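Local coordinates for Alpha/beta hydrolase (Xanthomonas campestris pv. campestris, PDB 2QJW), which is probably a hydrolase of the alpha/beta superfamily, with a catalytic-triad-like site and no assigned substrate, at residues H6-H11 against T35-D40; V22-E27 against A164-F169; V77-S82 against A99-V104; V125-D130 against H156-H161. All blocks are in the same frame, centred on the assembly; numbering follows the deposited sequence.

Interaction 1 (H6-H11 against T35-D40); sequences HCILAH and THERPD
Thr35 OG1 and His6 ND1 form the shortest polar bond here, 2.6 Å. At the far end of the same imidazole, His6 NE2 donates to Glu37 OE2 at 2.7 Å, meeting that oxygen on its anti side. Both partners lie at the ring edge, so the histidine is pinned at its two nitrogens and its rotation is fixed, while the carboxylate stands 69° away from the ring plane. The torsions explain the reach: Glu37 CG sits between the backbone N and the carbonyl carbon (chi1 70°), from where the extended chain runs up beside Ile8. Beneath this clasp the backbones pair as parallel strands, with Cys7 N giving to Thr35 O at 2.8 Å, Glu37 N to Cys7 O at 3.0 Å and Leu9 N to Glu37 O at 3.0 Å. Beyond Glu37 the direct pairing gives way to one water, which donates to Leu9 O and to Pro39 O (2.7 Å to the latter) and accepts from His11 N. Side chains still follow the line: Ile8 CG2 touches Pro39 CG at 3.7 Å, and Leu9 CB lies 3.9 Å from Arg38 CG. His36, on the opposite face from Glu37, turns its NE2 to Glu30. Strand 35-37 is the outermost on this side of the parallel sheet within the chain. Helix 20-31 makes the beta-alpha-beta crossover to it from strand 6-10 and packs on Leu9 and His36, helix 56-71 covers the face of His6, Ile8 and Glu37, and strand 76-81 pairs with the other side of strand 6-10.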
loop_
_atom_site.group_PDB
_atom_site.type_symbol
_atom_site.label_atom_id
_atom_site.label_comp_id
_atom_site.label_asym_id
_atom_site.label_seq_id
_atom_site.Cartn_x
_atom_site.Cartn_y
_atom_site.Cartn_z
ATOM N N HIS A 6 -1.743 14.206 18.654
ATOM C CA HIS A 6 -0.929 13.254 19.393
ATOM C C HIS A 6 -1.102 11.831 18.876
ATOM O O HIS A 6 -2.225 11.400 18.628
ATOM C CB HIS A 6 -1.419 13.264 20.814
ATOM C CG HIS A 6 -0.584 12.499 21.784
ATOM N ND1 HIS A 6 0.717 12.847 22.072
ATOM C CD2 HIS A 6 -0.880 11.421 22.559
ATOM C CE1 HIS A 6 1.170 12.032 23.004
ATOM N NE2 HIS A 6 0.222 11.160 23.315
ATOM N N CYS A 7 0.019 11.124 18.747
ATOM C CA CYS A 7 0.015 9.703 18.332
ATOM C C CYS A 7 0.353 8.794 19.509
ATOM O O CYS A 7 1.292 9.066 20.249
ATOM C CB CYS A 7 1.038 9.462 17.252
ATOM S SG CYS A 7 0.745 10.313 15.727
ATOM N N ILE A 8 -0.482 7.779 19.725
ATOM C CA ILE A 8 -0.202 6.754 20.749
ATOM C C ILE A 8 0.152 5.503 19.995
ATOM O O ILE A 8 -0.635 5.036 19.199
ATOM C CB ILE A 8 -1.352 6.541 21.703
ATOM C CG1 ILE A 8 -1.774 7.846 22.390
ATOM C CG2 ILE A 8 -0.915 5.434 22.731
ATOM C CD1 ILE A 8 -3.045 7.867 23.122
ATOM N N LEU A 9 1.375 4.993 20.180
ATOM C CA LEU A 9 1.967 3.897 19.397
ATOM C C LEU A 9 2.108 2.683 20.303
ATOM O O LEU A 9 2.884 2.740 21.266
ATOM C CB LEU A 9 3.333 4.332 18.897
ATOM C CG LEU A 9 3.311 5.736 18.274
ATOM C CD1 LEU A 9 4.720 6.170 18.049
ATOM C CD2 LEU A 9 2.443 5.775 16.992
ATOM N N ALA A 10 1.355 1.603 20.049
ATOM C CA ALA A 10 1.296 0.434 20.944
ATOM C C ALA A 10 2.066 -0.759 20.429
ATOM O O ALA A 10 1.741 -1.313 19.377
ATOM C CB ALA A 10 -0.150 0.047 21.109
ATOM N N HIS A 11 3.073 -1.128 21.191
ATOM C CA HIS A 11 3.917 -2.266 20.860
ATOM C C HIS A 11 3.220 -3.609 20.942
ATOM O O HIS A 11 2.203 -3.755 21.596
ATOM C CB HIS A 11 5.181 -2.232 21.730
ATOM C CG HIS A 11 4.993 -2.654 23.171
ATOM N ND1 HIS A 11 4.757 -3.969 23.569
ATOM C CD2 HIS A 11 4.971 -1.915 24.298
ATOM C CE1 HIS A 11 4.633 -3.999 24.891
ATOM N NE2 HIS A 11 4.740 -2.768 25.355
ATOM N N THR A 35 2.885 15.124 18.420
ATOM C CA THR A 35 3.475 14.633 19.636
ATOM C C THR A 35 3.207 13.093 19.660
ATOM O O THR A 35 2.398 12.581 18.899
ATOM C CB THR A 35 2.951 15.290 20.878
ATOM O OG1 THR A 35 1.544 15.109 20.967
ATOM C CG2 THR A 35 3.262 16.822 20.838
ATOM N N HIS A 36 3.882 12.388 20.535
ATOM C CA HIS A 36 3.798 10.915 20.527
ATOM C C HIS A 36 4.226 10.313 21.828
ATOM O O HIS A 36 4.986 10.923 22.596
ATOM C CB HIS A 36 4.627 10.357 19.392
ATOM C CG HIS A 36 6.015 10.880 19.367
ATOM N ND1 HIS A 36 7.039 10.250 20.018
ATOM C CD2 HIS A 36 6.521 12.001 18.812
ATOM C CE1 HIS A 36 8.145 10.958 19.855
ATOM N NE2 HIS A 36 7.864 12.030 19.126
ATOM N N GLU A 37 3.704 9.111 22.082
ATOM C CA GLU A 37 4.101 8.322 23.228
ATOM C C GLU A 37 3.972 6.847 22.884
ATOM O O GLU A 37 3.160 6.466 22.073
ATOM C CB GLU A 37 3.300 8.630 24.491
ATOM C CG GLU A 37 1.885 8.186 24.486
ATOM C CD GLU A 37 1.081 8.653 25.685
ATOM O OE1 GLU A 37 1.308 8.115 26.799
ATOM O OE2 GLU A 37 0.172 9.517 25.516
ATOM N N ARG A 38 4.805 6.030 23.548
ATOM C CA ARG A 38 4.863 4.588 23.381
ATOM C C ARG A 38 4.652 3.949 24.756
ATOM O O ARG A 38 5.631 3.824 25.534
ATOM C CB ARG A 38 6.211 4.210 22.814
ATOM C CG ARG A 38 6.328 4.550 21.333
ATOM C CD ARG A 38 7.805 4.449 20.906
ATOM N NE ARG A 38 8.520 5.589 21.383
ATOM C CZ ARG A 38 9.842 5.679 21.412
ATOM N NH1 ARG A 38 10.620 4.672 21.012
ATOM N NH2 ARG A 38 10.393 6.792 21.861
ATOM N N PRO A 39 3.399 3.635 25.088
ATOM C CA PRO A 39 3.172 3.090 26.428
ATOM C C PRO A 39 3.838 1.712 26.613
ATOM O O PRO A 39 3.955 0.955 25.665
ATOM C CB PRO A 39 1.675 2.971 26.518
ATOM C CG PRO A 39 1.135 3.994 25.468
ATOM C CD PRO A 39 2.134 3.875 24.365
ATOM N N ASP A 40 4.184 1.416 27.838
ATOM C CA ASP A 40 4.815 0.139 28.170
ATOM C C ASP A 40 3.756 -0.800 28.667
ATOM O O ASP A 40 3.078 -0.559 29.669
ATOM C CB ASP A 40 5.836 0.410 29.252
ATOM C CG ASP A 40 6.726 -0.795 29.495
ATOM O OD1 ASP A 40 6.263 -1.932 29.260
ATOM O OD2 ASP A 40 7.919 -0.607 29.822
HETATM O O HOH W 1 4.094 0.900 22.947
#

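Interaction 2 (V22-E27 against A164-F169); sequences VTALAE and AASRAF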
loop_
_atom_site.group_PDB
_atom_site.type_symbol
_atom_site.label_atom_id
_atom_site.label_comp_id
_atom_site.label_asym_id
_atom_site.label_seq_id
_atom_site.Cartn_x
_atom_site.Cartn_y
_atom_site.Cartn_z
ATOM N N VAL A 22 7.664 0.414 16.571
ATOM C CA VAL A 22 7.060 1.562 17.261
ATOM C C VAL A 22 8.035 2.726 17.379
ATOM O O VAL A 22 7.607 3.862 17.291
ATOM C CB VAL A 22 6.422 1.242 18.640
ATOM C CG1 VAL A 22 5.114 0.420 18.412
ATOM C CG2 VAL A 22 7.434 0.574 19.588
ATOM N N THR A 23 9.344 2.461 17.533
ATOM C CA THR A 23 10.317 3.482 17.588
ATOM C C THR A 23 10.355 4.199 16.239
ATOM O O THR A 23 10.411 5.419 16.163
ATOM C CB THR A 23 11.684 2.856 17.959
ATOM O OG1 THR A 23 11.557 2.303 19.279
ATOM C CG2 THR A 23 12.735 3.895 17.906
ATOM N N ALA A 24 10.297 3.456 15.166
ATOM C CA ALA A 24 10.255 4.042 13.828
ATOM C C ALA A 24 9.026 4.904 13.642
ATOM O O ALA A 24 9.107 5.983 13.061
ATOM C CB ALA A 24 10.278 2.946 12.766
ATOM N N LEU A 25 7.888 4.450 14.130
ATOM C CA LEU A 25 6.677 5.239 13.998
ATOM C C LEU A 25 6.768 6.514 14.846
ATOM O O LEU A 25 6.240 7.544 14.434
ATOM C CB LEU A 25 5.422 4.473 14.371
ATOM C CG LEU A 25 5.057 3.257 13.530
ATOM C CD1 LEU A 25 3.595 2.843 13.889
ATOM C CD2 LEU A 25 5.244 3.492 12.033
ATOM N N ALA A 26 7.398 6.460 15.999
ATOM C CA ALA A 26 7.618 7.661 16.826
ATOM C C ALA A 26 8.496 8.669 16.077
ATOM O O ALA A 26 8.271 9.880 16.170
ATOM C CB ALA A 26 8.224 7.300 18.139
ATOM N N GLU A 27 9.489 8.205 15.367
ATOM C CA GLU A 27 10.334 9.097 14.583
ATOM C C GLU A 27 9.490 9.736 13.481
ATOM O O GLU A 27 9.658 10.912 13.192
ATOM C CB GLU A 27 11.531 8.325 14.029
ATOM C CG GLU A 27 12.415 9.158 13.101
ATOM N N ALA A 164 9.033 1.014 4.756
ATOM C CA ALA A 164 7.761 1.005 4.032
ATOM C C ALA A 164 6.612 1.289 4.997
ATOM O O ALA A 164 5.729 2.108 4.690
ATOM C CB ALA A 164 7.565 -0.322 3.324
ATOM N N ALA A 165 6.640 0.681 6.162
ATOM C CA ALA A 165 5.597 0.902 7.170
ATOM C C ALA A 165 5.617 2.328 7.698
ATOM O O ALA A 165 4.551 2.978 7.808
ATOM C CB ALA A 165 5.763 -0.102 8.307
ATOM N N SER A 166 6.822 2.873 7.887
ATOM C CA SER A 166 6.980 4.251 8.335
ATOM C C SER A 166 6.413 5.220 7.311
ATOM O O SER A 166 5.738 6.178 7.675
ATOM C CB SER A 166 8.476 4.547 8.519
ATOM O OG SER A 166 8.964 3.844 9.599
ATOM N N ARG A 167 6.670 4.992 6.036
ATOM C CA ARG A 167 6.174 5.819 4.982
ATOM C C ARG A 167 4.642 5.745 4.919
ATOM O O ARG A 167 3.989 6.765 4.654
ATOM C CB ARG A 167 6.815 5.429 3.642
ATOM C CG ARG A 167 8.159 6.050 3.448
ATOM C CD ARG A 167 8.685 5.732 2.080
ATOM N NE ARG A 167 9.162 4.360 2.030
ATOM C CZ ARG A 167 10.406 3.972 2.311
ATOM N NH1 ARG A 167 11.341 4.825 2.729
ATOM N NH2 ARG A 167 10.695 2.686 2.204
ATOM N N ALA A 168 4.051 4.546 5.106
ATOM C CA ALA A 168 2.588 4.411 5.081
ATOM C C ALA A 168 2.015 5.224 6.246
ATOM O O ALA A 168 1.006 5.873 6.096
ATOM C CB ALA A 168 2.153 2.949 5.172
ATOM N N PHE A 169 2.641 5.159 7.424
ATOM C CA PHE A 169 2.157 5.954 8.537
ATOM C C PHE A 169 2.247 7.457 8.254
ATOM O O PHE A 169 1.326 8.231 8.577
ATOM C CB PHE A 169 2.944 5.599 9.803
ATOM C CG PHE A 169 2.410 6.211 11.070
ATOM C CD1 PHE A 169 1.079 6.140 11.398
ATOM C CD2 PHE A 169 3.308 6.755 11.983
ATOM C CE1 PHE A 169 0.648 6.701 12.595
ATOM C CE2 PHE A 169 2.858 7.306 13.179
ATOM C CZ PHE A 169 1.575 7.277 13.452
HETATM O O HOH W 2 10.981 6.127 11.017
#
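Ala165 gives the first touch, a light one, its carbonyl O lying 4.3 Å from Leu25 CD2. One residue on, Ser166 brings its OG to 3.5 Å from Ala24 CB; the hydroxyl is satisfied within its own helix by Val162 O, so it meets the alanine as a packing atom. A water bridges the same place, donating to Ala24 O at 2.8 Å and only weakly to Ser166 OG. Arg167 points away from helix 20-31 and forms a salt bridge with Glu171 of the second subunit. Phe169 then closes the contact. Its CG stands anti to the backbone N (chi1 -172°), which swings the ring across to Leu25: CD2 of the phenylalanine meets CD2 of Leu25 at 3.8 Å, Leu25 CD1 lies over one ring face, and Phe169 CE2 comes within 3.6 Å of Leu25 O. The axes of the two short segments pass 9.3 Å apart at 41°. Helices 20-31 and 162-174 thus lie next to each other on one side of the central sheet, where Leu25 and Phe169 both reach down to Leu9 of strand 6-10 and Ala79 of strand 76-81.

Interaction 3 (V77-S82 against A99-V104); sequences VLAGSS and ALFLMV
Met103, a selenomethionine here, folds its chain back over strand 77-81: a bend at chi3 (-73°) brings CE to 3.3 Å from Gly80 O and 3.8 Å from Ser81 CB. The methyl packs against the Gly80 carbonyl and the Ser81 side chain, its bulk set beside the residue that has none. Farther down the same face the fit is of small against large, for Ala79 CB meets Phe101 CB at 3.9 Å and lies at the edge of the phenyl ring, near its plane, so that the ring stands beside the alanine and is not laid over it. On the other face, to which Gly80 brings no side chain, Leu100 CD1 rests against Leu78 CB at 3.9 Å in one of its two modelled conformers. Parallel pairing holds the relief in place: Phe101 N gives to Leu78 O at 3.0 Å, Gly80 N to Phe101 O, and Met103 N to Gly80 O at 3.0 Å. The last bond, Ser82 N to Met103 O at 2.9 Å, reaches past the strand into a sharp turn. Ser82 has phi 53° and psi -119°, strained values that fit the nucleophile elbow of alpha/beta hydrolases, and Val104 CG2 packs under the turn, 3.9 Å from Ser81 OG. Helix 83-92 links the two strands and covers Leu78, helix 20-31 packs on Phe101 and Met103, and strands 6-10 and 122-127 continue the sheet on either side.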
loop_
_atom_site.group_PDB
_atom_site.type_symbol
_atom_site.label_atom_id
_atom_site.label_comp_id
_atom_site.label_asym_id
_atom_site.label_seq_id
_atom_site.Cartn_x
_atom_site.Cartn_y
_atom_site.Cartn_z
ATOM N N VAL A 77 -4.285 10.031 17.167
ATOM C CA VAL A 77 -4.094 8.918 16.237
ATOM C C VAL A 77 -3.568 7.719 17.025
ATOM O O VAL A 77 -2.605 7.867 17.816
ATOM C CB VAL A 77 -3.126 9.290 15.090
ATOM C CG1 VAL A 77 -2.727 8.110 14.267
ATOM C CG2 VAL A 77 -3.764 10.402 14.236
ATOM N N LEU A 78 -4.214 6.550 16.838
ATOM C CA LEU A 78 -3.758 5.313 17.490
ATOM C C LEU A 78 -3.110 4.438 16.459
ATOM O O LEU A 78 -3.562 4.314 15.323
ATOM C CB LEU A 78 -4.922 4.566 18.094
ATOM C CG LEU A 78 -5.709 5.374 19.124
ATOM C CD1 LEU A 78 -6.892 4.544 19.618
ATOM C CD2 LEU A 78 -4.843 5.803 20.284
ATOM N N ALA A 79 -1.977 3.841 16.838
ATOM C CA ALA A 79 -1.234 2.962 15.926
ATOM C C ALA A 79 -0.695 1.844 16.707
ATOM O O ALA A 79 -0.511 1.945 17.931
ATOM C CB ALA A 79 -0.105 3.690 15.294
ATOM N N GLY A 80 -0.373 0.760 16.033
ATOM C CA GLY A 80 0.246 -0.352 16.717
ATOM C C GLY A 80 0.821 -1.379 15.790
ATOM O O GLY A 80 0.764 -1.258 14.572
ATOM N N SER A 81 1.369 -2.414 16.431
ATOM C CA SER A 81 1.833 -3.620 15.755
ATOM C C SER A 81 1.213 -4.840 16.440
ATOM O O SER A 81 1.270 -4.912 17.657
ATOM C CB SER A 81 3.339 -3.728 15.804
ATOM O OG SER A 81 3.744 -4.914 15.149
ATOM N N SER A 82 0.625 -5.750 15.654
ATOM C CA SER A 82 0.112 -7.060 16.149
ATOM C C SER A 82 -0.833 -6.845 17.349
ATOM O O SER A 82 -1.860 -6.192 17.186
ATOM C CB SER A 82 1.298 -8.007 16.393
ATOM O OG SER A 82 0.730 -9.330 16.484
ATOM N N ALA A 99 -7.765 8.785 13.450
ATOM C CA ALA A 99 -7.325 7.802 12.419
ATOM C C ALA A 99 -6.603 6.674 13.116
ATOM O O ALA A 99 -6.199 6.800 14.268
ATOM C CB ALA A 99 -6.384 8.440 11.395
ATOM N N LEU A 100 -6.456 5.576 12.376
ATOM C CA LEU A 100 -5.918 4.334 12.904
ATOM C C LEU A 100 -4.895 3.724 11.955
ATOM O O LEU A 100 -5.214 3.497 10.777
ATOM C CB LEU A 100 -7.079 3.379 13.078
ATOM C CG LEU A 100 -6.906 2.053 13.786
ATOM C CD1 LEU A 100 -6.372 2.239 15.274
ATOM C CD2 LEU A 100 -8.232 1.265 13.732
ATOM N N PHE A 101 -3.700 3.403 12.469
ATOM C CA PHE A 101 -2.631 2.801 11.687
ATOM C C PHE A 101 -2.301 1.439 12.283
ATOM O O PHE A 101 -1.876 1.351 13.446
ATOM C CB PHE A 101 -1.370 3.654 11.614
ATOM C CG PHE A 101 -0.330 3.072 10.741
ATOM C CD1 PHE A 101 -0.480 3.103 9.395
ATOM C CD2 PHE A 101 0.779 2.482 11.273
ATOM C CE1 PHE A 101 0.514 2.578 8.565
ATOM C CE2 PHE A 101 1.752 1.925 10.451
ATOM C CZ PHE A 101 1.621 1.962 9.095
ATOM N N LEU A 102 -2.513 0.394 11.503
ATOM C CA LEU A 102 -2.370 -0.967 12.033
ATOM C C LEU A 102 -1.366 -1.758 11.267
ATOM O O LEU A 102 -1.515 -1.999 10.094
ATOM C CB LEU A 102 -3.693 -1.675 11.926
ATOM C CG LEU A 102 -4.960 -1.002 12.454
ATOM C CD1 LEU A 102 -6.265 -1.829 12.262
ATOM C CD2 LEU A 102 -4.786 -0.688 13.945
HETATM N N MSE A 103 -0.301 -2.186 11.939
HETATM C CA MSE A 103 0.687 -3.134 11.382
HETATM C C MSE A 103 0.289 -4.547 11.846
HETATM O O MSE A 103 0.021 -4.755 13.023
HETATM C CB MSE A 103 2.096 -2.816 11.771
HETATM C CG MSE A 103 2.539 -1.401 11.341
HETATM SE SE MSE A 103 4.296 -0.914 11.833
HETATM C CE MSE A 103 3.919 -0.701 13.657
ATOM N N VAL A 104 0.248 -5.478 10.891
ATOM C CA VAL A 104 -0.046 -6.934 11.130
ATOM C C VAL A 104 -1.117 -7.122 12.220
ATOM O O VAL A 104 -0.878 -7.761 13.234
ATOM C CB VAL A 104 1.256 -7.784 11.357
ATOM C CG1 VAL A 104 2.017 -7.879 10.027
ATOM C CG2 VAL A 104 2.134 -7.227 12.423
#

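Interaction 4 (V125-D130 against H156-H161); sequences VHAWHD and HRLGAH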
loop_
_atom_site.group_PDB
_atom_site.type_symbol
_atom_site.label_atom_id
_atom_site.label_comp_id
_atom_site.label_asym_id
_atom_site.label_seq_id
_atom_site.Cartn_x
_atom_site.Cartn_y
_atom_site.Cartn_z
ATOM N N VAL A 125 -0.739 -2.106 7.252
ATOM C CA VAL A 125 0.429 -2.753 6.607
ATOM C C VAL A 125 0.421 -4.204 7.063
ATOM O O VAL A 125 0.517 -4.447 8.243
ATOM C CB VAL A 125 1.789 -2.097 6.876
ATOM C CG1 VAL A 125 2.923 -2.832 6.153
ATOM C CG2 VAL A 125 1.704 -0.645 6.430
ATOM N N HIS A 126 0.275 -5.149 6.104
ATOM C CA HIS A 126 0.345 -6.568 6.457
ATOM C C HIS A 126 1.306 -7.300 5.577
ATOM O O HIS A 126 1.686 -6.880 4.497
ATOM C CB HIS A 126 -1.029 -7.180 6.344
ATOM C CG HIS A 126 -1.171 -8.442 7.093
ATOM N ND1 HIS A 126 -1.099 -8.473 8.457
ATOM C CD2 HIS A 126 -1.388 -9.711 6.676
ATOM C CE1 HIS A 126 -1.232 -9.737 8.851
ATOM N NE2 HIS A 126 -1.390 -10.495 7.783
ATOM N N ALA A 127 1.780 -8.418 6.130
ATOM C CA ALA A 127 2.768 -9.307 5.467
ATOM C C ALA A 127 2.084 -10.397 4.662
ATOM O O ALA A 127 1.287 -11.159 5.228
ATOM C CB ALA A 127 3.642 -9.918 6.546
ATOM N N TRP A 128 2.431 -10.527 3.382
ATOM C CA TRP A 128 1.923 -11.605 2.583
ATOM C C TRP A 128 2.173 -12.957 3.268
ATOM O O TRP A 128 1.295 -13.844 3.113
ATOM C CB TRP A 128 2.640 -11.654 1.227
ATOM C CG TRP A 128 2.133 -10.747 0.177
ATOM C CD1 TRP A 128 2.842 -9.824 -0.494
ATOM C CD2 TRP A 128 0.809 -10.702 -0.364
ATOM N NE1 TRP A 128 2.050 -9.175 -1.405
ATOM C CE2 TRP A 128 0.803 -9.715 -1.372
ATOM C CE3 TRP A 128 -0.374 -11.438 -0.137
ATOM C CZ2 TRP A 128 -0.294 -9.430 -2.093
ATOM C CZ3 TRP A 128 -1.482 -11.140 -0.903
ATOM C CH2 TRP A 128 -1.431 -10.147 -1.860
ATOM N N HIS A 129 3.324 -13.129 3.895
ATOM C CA HIS A 129 3.754 -14.420 4.448
ATOM C C HIS A 129 3.609 -14.514 5.939
ATOM O O HIS A 129 4.286 -15.331 6.564
ATOM C CB HIS A 129 5.181 -14.694 4.067
ATOM C CG HIS A 129 5.429 -14.494 2.629
ATOM N ND1 HIS A 129 4.810 -15.268 1.678
ATOM C CD2 HIS A 129 6.201 -13.599 1.963
ATOM C CE1 HIS A 129 5.196 -14.861 0.478
ATOM N NE2 HIS A 129 6.059 -13.871 0.629
ATOM N N ASP A 130 2.690 -13.756 6.519
ATOM C CA ASP A 130 2.482 -13.805 7.929
ATOM C C ASP A 130 2.064 -15.249 8.279
ATOM O O ASP A 130 1.098 -15.771 7.722
ATOM C CB ASP A 130 1.384 -12.833 8.327
ATOM C CG ASP A 130 1.327 -12.565 9.780
ATOM O OD1 ASP A 130 1.365 -13.510 10.603
ATOM O OD2 ASP A 130 1.288 -11.367 10.158
ATOM N N HIS A 156 5.467 -11.922 9.568
ATOM C CA HIS A 156 4.805 -11.184 10.617
ATOM C C HIS A 156 5.596 -10.069 11.261
ATOM O O HIS A 156 5.033 -9.093 11.728
ATOM C CB HIS A 156 4.362 -12.190 11.699
ATOM C CG HIS A 156 3.594 -11.579 12.795
ATOM N ND1 HIS A 156 2.305 -11.128 12.637
ATOM C CD2 HIS A 156 3.923 -11.363 14.098
ATOM C CE1 HIS A 156 1.901 -10.614 13.798
ATOM N NE2 HIS A 156 2.855 -10.758 14.694
ATOM N N ARG A 157 6.920 -10.247 11.379
ATOM C CA ARG A 157 7.717 -9.225 12.044
ATOM C C ARG A 157 7.919 -7.956 11.209
ATOM O O ARG A 157 8.318 -6.904 11.763
ATOM C CB ARG A 157 9.076 -9.787 12.433
ATOM C CG ARG A 157 9.022 -11.044 13.309
ATOM C CD ARG A 157 10.471 -11.434 13.715
ATOM N NE ARG A 157 11.347 -11.685 12.571
ATOM C CZ ARG A 157 11.501 -12.866 11.990
ATOM N NH1 ARG A 157 10.836 -13.925 12.412
ATOM N NH2 ARG A 157 12.320 -12.983 10.962
ATOM N N LEU A 158 7.650 -8.015 9.916
ATOM C CA LEU A 158 7.851 -6.919 8.980
ATOM C C LEU A 158 9.283 -6.390 9.093
ATOM O O LEU A 158 9.539 -5.181 8.916
ATOM C CB LEU A 158 6.861 -5.735 9.175
ATOM C CG LEU A 158 5.410 -6.065 8.864
ATOM C CD1 LEU A 158 4.472 -4.929 9.351
ATOM C CD2 LEU A 158 5.260 -6.378 7.419
ATOM N N GLY A 159 10.226 -7.279 9.395
ATOM C CA GLY A 159 11.614 -6.853 9.674
ATOM C C GLY A 159 12.356 -6.213 8.529
ATOM O O GLY A 159 13.324 -5.436 8.733
ATOM N N ALA A 160 11.927 -6.486 7.323
ATOM C CA ALA A 160 12.515 -5.888 6.140
ATOM C C ALA A 160 11.668 -4.728 5.572
ATOM O O ALA A 160 12.001 -4.178 4.523
ATOM C CB ALA A 160 12.734 -6.925 5.092
ATOM N N HIS A 161 10.619 -4.334 6.293
ATOM C CA HIS A 161 9.707 -3.267 5.802
ATOM C C HIS A 161 9.425 -2.215 6.824
ATOM O O HIS A 161 8.381 -1.556 6.781
ATOM C CB HIS A 161 8.436 -3.922 5.257
ATOM C CG HIS A 161 8.696 -4.645 3.994
ATOM N ND1 HIS A 161 9.145 -5.952 3.953
ATOM C CD2 HIS A 161 8.705 -4.197 2.724
ATOM C CE1 HIS A 161 9.393 -6.274 2.696
ATOM N NE2 HIS A 161 9.109 -5.234 1.927
#
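The acid and the histidine of a probable Ser-His-Asp triad meet in this contact, each on a loop following a strand of the sheet, as in alpha/beta hydrolases. His156 ND1 donates to Asp130 OD2 at 2.7 Å with an N-H...O angle of 163°. The oxygen lies in the ring plane and is approached on its syn side, although carboxylate and imidazole planes are 67° apart. The two side chains run alongside, pointing the same way; a chi1 of -176° at His156, with CG turned opposite the backbone N, sends the ring beside the carboxylate. A second shell steadies the acid: OD1 accepts from the backbone N of Leu132 and of Ile133, and a type I turn from Ala127 to Asp130 presents the carboxylate. Below the polar pair, Leu158 packs its two methyls against the strand, with CD1 at 4.1 Å from Val125 CG1 and CD2 at 4.0 Å from Ala127 CB. Trp128, on the turn, bonds through NE1 to Ala147 O of the second subunit. Leu158 of the histidine loop thus packs on strands 99-103, 122-127 and 148-152, and His161 stands at the N-cap position of helix 162-174.

The four contacts show how one sheet carries a probable active site at its C-terminal edge. Interactions 1 and 3 are consecutive strand pairs, stitched by Ile8 N to Val77 O at 2.9 Å; interaction 4 extends the sheet from the other side, Val104 N lying 2.9 Å from Val125 O. Interaction 2 lies across one face, where Leu25 CD1 comes 3.6 Å from Met103 CE and Phe169 CD1 3.4 Å from Phe101 CG. The putative triad is completed only when interactions 3 and 4 are combined, with Ser82 OG 3.1 Å from His156 NE2. Interaction 1 does not touch interaction 4 (nearest atoms about 10 Å apart) and adjoins the strand of Ser82 through interaction 3.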